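Local structure of centrosomal P4.1-associated protein (4LD1) at residues 138-142 and 143-147; 112-115 and 116-120; 103-106 and 107-111. The protein probably binds tubulin and acts in centriole assembly and elongation, this chain being its C-terminal G-box domain, a beta-rich part with which other proteins probably interact. All coordinates share one frame; numbering follows the deposited sequence. Where two conformers were deposited one is given.

Contact 1: residues 138-142 and 143-147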
loop_
_atom_site.group_PDB
_atom_site.type_symbol
_atom_site.label_atom_id
_atom_site.label_comp_id
_atom_site.label_asym_id
_atom_site.label_seq_id
_atom_site.Cartn_x
_atom_site.Cartn_y
_atom_site.Cartn_z
ATOM N N GLU A 138 19.210 -10.134 -10.569
ATOM C CA GLU A 138 19.362 -11.529 -10.249
ATOM C C GLU A 138 17.990 -12.143 -10.354
ATOM O O GLU A 138 17.004 -11.573 -9.890
ATOM C CB GLU A 138 19.908 -11.712 -8.838
ATOM C CG GLU A 138 19.938 -13.164 -8.363
ATOM C CD GLU A 138 20.593 -13.318 -6.991
ATOM O OE1 GLU A 138 19.887 -13.223 -5.964
ATOM O OE2 GLU A 138 21.816 -13.526 -6.935
ATOM N N ILE A 139 17.906 -13.286 -10.997
ATOM C CA ILE A 139 16.669 -14.027 -11.092
ATOM C C ILE A 139 16.790 -15.393 -10.464
ATOM O O ILE A 139 17.828 -16.056 -10.586
ATOM C CB ILE A 139 16.148 -14.156 -12.547
ATOM C CG1 ILE A 139 14.783 -14.851 -12.552
ATOM C CG2 ILE A 139 17.121 -14.924 -13.411
ATOM C CD1 ILE A 139 14.037 -14.744 -13.862
ATOM N N HIS A 140 15.719 -15.804 -9.790
ATOM C CA HIS A 140 15.624 -17.134 -9.216
ATOM C C HIS A 140 14.471 -17.824 -9.919
ATOM O O HIS A 140 13.337 -17.362 -9.824
ATOM C CB HIS A 140 15.351 -17.036 -7.726
ATOM C CG HIS A 140 16.382 -16.256 -6.981
ATOM N ND1 HIS A 140 17.165 -16.813 -5.994
ATOM C CD2 HIS A 140 16.766 -14.960 -7.075
ATOM C CE1 HIS A 140 17.986 -15.897 -5.514
ATOM N NE2 HIS A 140 17.758 -14.763 -6.150
ATOM N N THR A 141 14.769 -18.878 -10.677
ATOM C CA THR A 141 13.767 -19.647 -11.418
ATOM C C THR A 141 13.788 -21.091 -10.882
ATOM O O THR A 141 14.645 -21.465 -10.069
ATOM C CB THR A 141 14.045 -19.637 -12.988
ATOM O OG1 THR A 141 15.131 -20.507 -13.327
ATOM C CG2 THR A 141 14.406 -18.249 -13.485
ATOM N N ALA A 142 12.892 -21.926 -11.376
ATOM C CA ALA A 142 12.923 -23.351 -11.053
ATOM C C ALA A 142 14.231 -24.043 -11.462
ATOM O O ALA A 142 14.658 -24.974 -10.797
ATOM C CB ALA A 142 11.766 -24.045 -11.709
ATOM N N ASP A 143 14.843 -23.606 -12.559
ATOM C CA ASP A 143 15.983 -24.315 -13.131
ATOM C C ASP A 143 17.327 -23.725 -12.724
ATOM O O ASP A 143 18.347 -24.414 -12.803
ATOM C CB ASP A 143 15.855 -24.324 -14.648
ATOM C CG ASP A 143 14.724 -25.221 -15.133
ATOM O OD1 ASP A 143 14.360 -26.180 -14.410
ATOM O OD2 ASP A 143 14.197 -24.962 -16.240
ATOM N N PHE A 144 17.329 -22.473 -12.282
ATOM C CA PHE A 144 18.576 -21.800 -11.962
ATOM C C PHE A 144 18.393 -20.496 -11.201
ATOM O O PHE A 144 17.283 -19.950 -11.140
ATOM C CB PHE A 144 19.382 -21.541 -13.246
ATOM C CG PHE A 144 18.657 -20.716 -14.277
ATOM C CD1 PHE A 144 18.517 -19.351 -14.117
ATOM C CD2 PHE A 144 18.128 -21.306 -15.409
ATOM C CE1 PHE A 144 17.859 -18.583 -15.069
ATOM C CE2 PHE A 144 17.473 -20.551 -16.367
ATOM C CZ PHE A 144 17.336 -19.183 -16.194
ATOM N N LYS A 145 19.476 -20.035 -10.575
ATOM C CA LYS A 145 19.609 -18.656 -10.102
ATOM C C LYS A 145 20.637 -18.017 -11.011
ATOM O O LYS A 145 21.695 -18.608 -11.270
ATOM C CB LYS A 145 20.096 -18.604 -8.650
ATOM C CG LYS A 145 20.523 -17.227 -8.149
ATOM C CD LYS A 145 21.076 -17.288 -6.707
ATOM C CE LYS A 145 22.587 -17.547 -6.611
ATOM N NZ LYS A 145 23.420 -16.982 -7.733
ATOM N N ARG A 146 20.348 -16.850 -11.539
ATOM C CA ARG A 146 21.217 -16.186 -12.494
ATOM C C ARG A 146 21.446 -14.761 -12.105
ATOM O O ARG A 146 20.489 -14.072 -11.737
ATOM C CB ARG A 146 20.603 -16.259 -13.887
ATOM C CG ARG A 146 21.312 -15.455 -14.944
ATOM C CD ARG A 146 20.700 -15.746 -16.275
ATOM N NE ARG A 146 21.016 -17.102 -16.695
ATOM C CZ ARG A 146 20.410 -17.750 -17.684
ATOM N NH1 ARG A 146 19.409 -17.180 -18.340
ATOM N NH2 ARG A 146 20.793 -18.983 -18.000
ATOM N N ARG A 147 22.674 -14.297 -12.170
ATOM C CA ARG A 147 23.015 -12.937 -11.786
ATOM C C ARG A 147 23.954 -12.274 -12.786
ATOM O O ARG A 147 24.893 -12.907 -13.298
ATOM C CB ARG A 147 23.656 -12.950 -10.402
ATOM C CG ARG A 147 24.042 -11.593 -9.868
ATOM C CD ARG A 147 24.414 -11.708 -8.406
ATOM N NE ARG A 147 24.783 -10.433 -7.806
ATOM C CZ ARG A 147 24.810 -10.212 -6.499
ATOM N NH1 ARG A 147 24.495 -11.184 -5.658
ATOM N NH2 ARG A 147 25.153 -9.020 -6.026
#
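Phe144 O receives Thr141 N at 2.8 Å, nearly end-on to the carbonyl, and Thr141 OG1 lies 3.1 Å from the same Phe144 O. As an acceptor, Thr141 OG1 takes a bond from Asp143 N at 3.2 Å, which ties the hydroxyl across the loop. The same oxygen stands over the centre of the Phe144 ring, brought there by a chi1 of 58° that folds the phenylalanine back over the threonine. Arg146 NH2 lies above the opposite ring face, toward its rim, while Arg146 NE is held by Thr156 on the next strand.

On the face carrying Glu138, His140, Lys145 and Arg147, His140 NE2 donates to Glu138 OE1 at 2.6 Å, from above the carboxylate plane. Glu138 OE2 forms two long salt bridges, to Lys145 NZ at 3.9 Å and to Arg147 NH1 at 3.8 Å. Lys145 CG packs over the face of the His140 imidazole, 4.1 Å from the ring centroid, a CH-pi contact. Reciprocal Ile139–Arg146 backbone bonds complete the ladder of an antiparallel beta hairpin, strands 137-140 and 144-148, closed by a short loop.

Contact 2: residues 112-115 and 116-120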
loop_
_atom_site.group_PDB
_atom_site.type_symbol
_atom_site.label_atom_id
_atom_site.label_comp_id
_atom_site.label_asym_id
_atom_site.label_seq_id
_atom_site.Cartn_x
_atom_site.Cartn_y
_atom_site.Cartn_z
ATOM N N SER A 112 8.244 -5.058 -4.293
ATOM C CA SER A 112 8.665 -4.205 -3.208
ATOM C C SER A 112 9.804 -3.329 -3.682
ATOM O O SER A 112 10.733 -3.806 -4.327
ATOM C CB SER A 112 9.124 -5.023 -2.001
ATOM O OG SER A 112 8.076 -5.814 -1.469
ATOM N N VAL A 113 9.712 -2.041 -3.364
ATOM C CA VAL A 113 10.753 -1.072 -3.667
ATOM C C VAL A 113 11.286 -0.508 -2.363
ATOM O O VAL A 113 10.535 0.100 -1.578
ATOM C CB VAL A 113 10.229 0.074 -4.549
ATOM C CG1 VAL A 113 11.362 1.058 -4.870
ATOM C CG2 VAL A 113 9.568 -0.479 -5.832
ATOM N N LEU A 114 12.566 -0.729 -2.100
ATOM C CA LEU A 114 13.177 -0.274 -0.864
ATOM C C LEU A 114 13.642 1.158 -1.045
ATOM O O LEU A 114 13.818 1.624 -2.182
ATOM C CB LEU A 114 14.364 -1.163 -0.464
ATOM C CG LEU A 114 14.190 -2.689 -0.431
ATOM C CD1 LEU A 114 15.398 -3.343 0.231
ATOM C CD2 LEU A 114 12.908 -3.116 0.265
ATOM N N THR A 115 13.900 1.843 0.060
ATOM C CA THR A 115 14.324 3.236 -0.030
ATOM C C THR A 115 15.663 3.421 -0.762
ATOM O O THR A 115 15.918 4.485 -1.323
ATOM C CB THR A 115 14.395 3.882 1.354
ATOM O OG1 THR A 115 15.300 3.161 2.195
ATOM C CG2 THR A 115 13.030 3.863 1.989
ATOM N N ASP A 116 16.504 2.389 -0.791
ATOM C CA ASP A 116 17.771 2.480 -1.529
ATOM C C ASP A 116 17.675 2.126 -3.028
ATOM O O ASP A 116 18.697 2.089 -3.736
ATOM C CB ASP A 116 18.846 1.644 -0.825
ATOM C CG ASP A 116 18.708 0.144 -1.067
ATOM O OD1 ASP A 116 17.674 -0.328 -1.615
ATOM O OD2 ASP A 116 19.672 -0.569 -0.691
ATOM N N GLY A 117 16.457 1.847 -3.481
ATOM C CA GLY A 117 16.164 1.626 -4.887
ATOM C C GLY A 117 16.069 0.162 -5.268
ATOM O O GLY A 117 15.660 -0.156 -6.371
ATOM N N THR A 118 16.428 -0.725 -4.342
ATOM C CA THR A 118 16.286 -2.150 -4.558
ATOM C C THR A 118 14.848 -2.491 -4.908
ATOM O O THR A 118 13.925 -2.000 -4.268
ATOM C CB THR A 118 16.694 -2.927 -3.294
ATOM O OG1 THR A 118 18.039 -2.588 -2.944
ATOM C CG2 THR A 118 16.584 -4.426 -3.502
ATOM N N ILE A 119 14.670 -3.331 -5.918
ATOM C CA ILE A 119 13.360 -3.838 -6.279
ATOM C C ILE A 119 13.356 -5.351 -6.136
ATOM O O ILE A 119 14.244 -6.035 -6.659
ATOM C CB ILE A 119 12.997 -3.482 -7.737
ATOM C CG1 ILE A 119 13.209 -1.991 -8.000
ATOM C CG2 ILE A 119 11.583 -3.947 -8.076
ATOM C CD1 ILE A 119 13.104 -1.605 -9.461
ATOM N N ILE A 120 12.348 -5.863 -5.439
ATOM C CA ILE A 120 12.151 -7.283 -5.243
ATOM C C ILE A 120 10.781 -7.651 -5.780
ATOM O O ILE A 120 9.755 -7.207 -5.246
ATOM C CB ILE A 120 12.250 -7.695 -3.776
ATOM C CG1 ILE A 120 13.589 -7.252 -3.186
ATOM C CG2 ILE A 120 12.134 -9.207 -3.665
ATOM C CD1 ILE A 120 13.601 -7.170 -1.685
HETATM O O HOH W 1 8.064 -8.112 -2.973
#
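Leu114 lies alongside Thr118 and points the same way, its CD1 3.8 Å from Thr118 CB. The base of this leucine also borders the carboxylate of the turn, with Leu114 CB 3.6 Å from Asp116 OD1.

That oxygen is gripped twice by a single residue. Thr118 OG1 donates to Asp116 OD1 at 2.6 Å on the syn side, and Thr118 N donates to Asp116 OD1 at 3.0 Å from farther above the carboxylate plane. Both donors come from the same face of that plane, which should resist rotation of the carboxylate. The backbone bond makes this an Asx turn, and the Asp116 chi1 of 77°, with CG between the backbone N and carbonyl carbon, brings Asp116 OD1 within bonding distance of Thr118 N.

The backbone evidence identifies the turn. Gly117 N donates to Leu114 O at 2.9 Å, closing a type I turn from Leu114 to Gly117, and Leu114 N donates to Thr118 O at 2.9 Å. Gly117 and Thr118 together face Leu114, a classic G1 bulge; Gly117, with a phi of 99°, takes the positive phi usual at the first position of this bulge.

Beyond the bulge, Ser112 and Ile120 form a hydrogen-bonded antiparallel pair. Water 1 spans its margin, 2.7 Å from Ser112 OG and donating to Ile120 O at 3.0 Å. Val113 and Ile119 meet loosely on the other face, where a tetraethylene glycol, probably from the crystallisation liquor, rests near Ile119.

The hairpin made by strands 110-113 and 119-122 has strand neighbours on both flanks: Val113 bonds through its backbone to Val101, and Ile119 to Gln131 of strand 128-131, while Asp116 and Thr118 touch Asn133 in the loop beyond.

Contact 3: residues 103-106 and 107-111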
loop_
_atom_site.group_PDB
_atom_site.type_symbol
_atom_site.label_atom_id
_atom_site.label_comp_id
_atom_site.label_asym_id
_atom_site.label_seq_id
_atom_site.Cartn_x
_atom_site.Cartn_y
_atom_site.Cartn_z
ATOM N N THR A 103 3.641 -3.386 -3.746
ATOM C CA THR A 103 2.438 -3.502 -4.540
ATOM C C THR A 103 2.052 -4.957 -4.742
ATOM O O THR A 103 2.878 -5.756 -5.197
ATOM C CB THR A 103 2.606 -2.816 -5.896
ATOM O OG1 THR A 103 2.960 -1.447 -5.674
ATOM C CG2 THR A 103 1.315 -2.870 -6.708
ATOM N N LEU A 104 0.815 -5.308 -4.419
ATOM C CA LEU A 104 0.302 -6.654 -4.624
ATOM C C LEU A 104 -0.762 -6.640 -5.698
ATOM O O LEU A 104 -1.708 -5.842 -5.647
ATOM C CB LEU A 104 -0.259 -7.229 -3.320
ATOM C CG LEU A 104 0.761 -7.331 -2.182
ATOM C CD1 LEU A 104 0.750 -6.065 -1.339
ATOM C CD2 LEU A 104 0.510 -8.560 -1.325
ATOM N N HIS A 105 -0.622 -7.529 -6.672
ATOM C CA HIS A 105 -1.567 -7.638 -7.775
ATOM C C HIS A 105 -2.451 -8.870 -7.605
ATOM O O HIS A 105 -2.022 -9.873 -7.025
ATOM C CB HIS A 105 -0.787 -7.748 -9.088
ATOM C CG HIS A 105 0.132 -6.591 -9.336
ATOM N ND1 HIS A 105 -0.177 -5.568 -10.207
ATOM C CD2 HIS A 105 1.339 -6.281 -8.805
ATOM C CE1 HIS A 105 0.809 -4.688 -10.214
ATOM N NE2 HIS A 105 1.745 -5.100 -9.377
ATOM N N PRO A 106 -3.678 -8.823 -8.148
ATOM C CA PRO A 106 -4.614 -9.943 -8.001
ATOM C C PRO A 106 -4.095 -11.285 -8.525
ATOM O O PRO A 106 -4.541 -12.326 -8.033
ATOM C CB PRO A 106 -5.831 -9.497 -8.822
ATOM C CG PRO A 106 -5.740 -8.037 -8.912
ATOM C CD PRO A 106 -4.301 -7.657 -8.800
ATOM N N ASP A 107 -3.188 -11.273 -9.497
ATOM C CA ASP A 107 -2.673 -12.520 -10.078
ATOM C C ASP A 107 -1.562 -13.158 -9.241
ATOM O O ASP A 107 -1.043 -14.220 -9.593
ATOM C CB ASP A 107 -2.202 -12.307 -11.528
ATOM C CG ASP A 107 -0.962 -11.421 -11.635
ATOM O OD1 ASP A 107 -0.464 -10.928 -10.602
ATOM O OD2 ASP A 107 -0.497 -11.209 -12.781
ATOM N N GLY A 108 -1.203 -12.508 -8.139
ATOM C CA GLY A 108 -0.207 -13.043 -7.225
ATOM C C GLY A 108 1.146 -12.361 -7.299
ATOM O O GLY A 108 2.017 -12.621 -6.472
ATOM N N ARG A 109 1.335 -11.473 -8.263
ATOM C CA ARG A 109 2.600 -10.739 -8.348
ATOM C C ARG A 109 2.724 -9.741 -7.198
ATOM O O ARG A 109 1.762 -9.065 -6.846
ATOM C CB ARG A 109 2.717 -10.001 -9.673
ATOM C CG ARG A 109 4.001 -9.211 -9.835
ATOM C CD ARG A 109 4.351 -9.014 -11.313
ATOM N NE ARG A 109 3.250 -8.392 -12.046
ATOM C CZ ARG A 109 3.144 -7.088 -12.306
ATOM N NH1 ARG A 109 4.083 -6.235 -11.913
ATOM N NH2 ARG A 109 2.091 -6.630 -12.972
ATOM N N GLU A 110 3.928 -9.626 -6.659
ATOM C CA GLU A 110 4.233 -8.692 -5.588
ATOM C C GLU A 110 5.529 -7.987 -5.950
ATOM O O GLU A 110 6.465 -8.631 -6.390
ATOM C CB GLU A 110 4.403 -9.412 -4.246
ATOM C CG GLU A 110 3.283 -10.365 -3.876
ATOM C CD GLU A 110 3.448 -10.955 -2.485
ATOM O OE1 GLU A 110 4.495 -10.711 -1.847
ATOM O OE2 GLU A 110 2.525 -11.667 -2.026
ATOM N N GLU A 111 5.587 -6.678 -5.755
ATOM C CA GLU A 111 6.793 -5.911 -6.030
ATOM C C GLU A 111 7.066 -4.957 -4.891
ATOM O O GLU A 111 6.196 -4.151 -4.548
ATOM C CB GLU A 111 6.648 -5.122 -7.327
ATOM C CG GLU A 111 7.864 -4.287 -7.658
ATOM C CD GLU A 111 7.733 -3.553 -8.977
ATOM O OE1 GLU A 111 6.939 -3.998 -9.834
ATOM O OE2 GLU A 111 8.424 -2.527 -9.148
HETATM O O HOH W 2 5.728 -1.248 -5.221
HETATM O O HOH W 3 4.004 -3.161 -9.213
#
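Thr103 opens the contact as the hydrogen-bonded partner of Glu111, with Thr103 N donating to Glu111 O at 2.8 Å and Glu111 N bonding back to Thr103 O. Water 2 joins the same two residues a second time, lying 2.8 Å from Thr103 OG1 and donating to Glu111 O at 3.0 Å.

Leu104 turns to the opposite face and reaches across Glu110: its CD2 comes within 3.8 Å of Glu110 OE2, so the acid's extended stem and carboxylate border a methyl group. The other carboxylate oxygen has a long, weak ion pair with Lys102.

His105 carries most of the side-chain contact. The guanidinium of Arg109 lies flat on one face of its ring, centres 3.9 Å apart and planes inclined by 23°, with Arg109 NH2 offset toward the ring's rim. Arg109 runs extended through chi2, then bends at chi3, 55°, and a further quarter turn about CD-NE brings the guanidinium over the imidazole. At the ring's edge, in plane, His105 CD2 is 3.4 Å from Arg109 O, and water 3 meets His105 NE2 at 3.0 Å. In the Glu111 conformer given, the water donates in turn to Glu111 OE1; face and edge contacts together probably limit rotation of the ring. The backbone adds His105 N to Arg109 O.

Pro106 follows at the first inner position of the turn, where its ring-restricted phi fits. Gly108 N bonds to His105 O, while Asp107 OD1 accepts from Arg109 N at 3.0 Å, an Asx turn. With Gly108 at a phi of 105°, these bonds define a beta hairpin closed by a type I turn and G1 bulge, the His-Pro-Asp-Gly loop joining strands 101-104 and 110-113 in the G-box domain's antiparallel succession.

How the contacts relate
Along the chain the order is contact 3, contact 2, contact 1, each a hairpin between successive antiparallel strands. Contacts 3 and 2 share strand 110-113 and close its two ends, with centres about 15 Å apart; they touch where, in the Glu111 conformer given, Ile119 CG2 packs at 3.6 Å against Glu111 OE2. Contact 1 stands two strands beyond 119-122, on strands 137-140 and 144-148. Its centre is about 19 Å from that of contact 2 and about 20 Å from that of contact 3, with nearest atoms about 7 Å and 11 Å away. Strand order across the domain follows sequence order, so repeated local hairpins, without helices, build the elongated G-box domain.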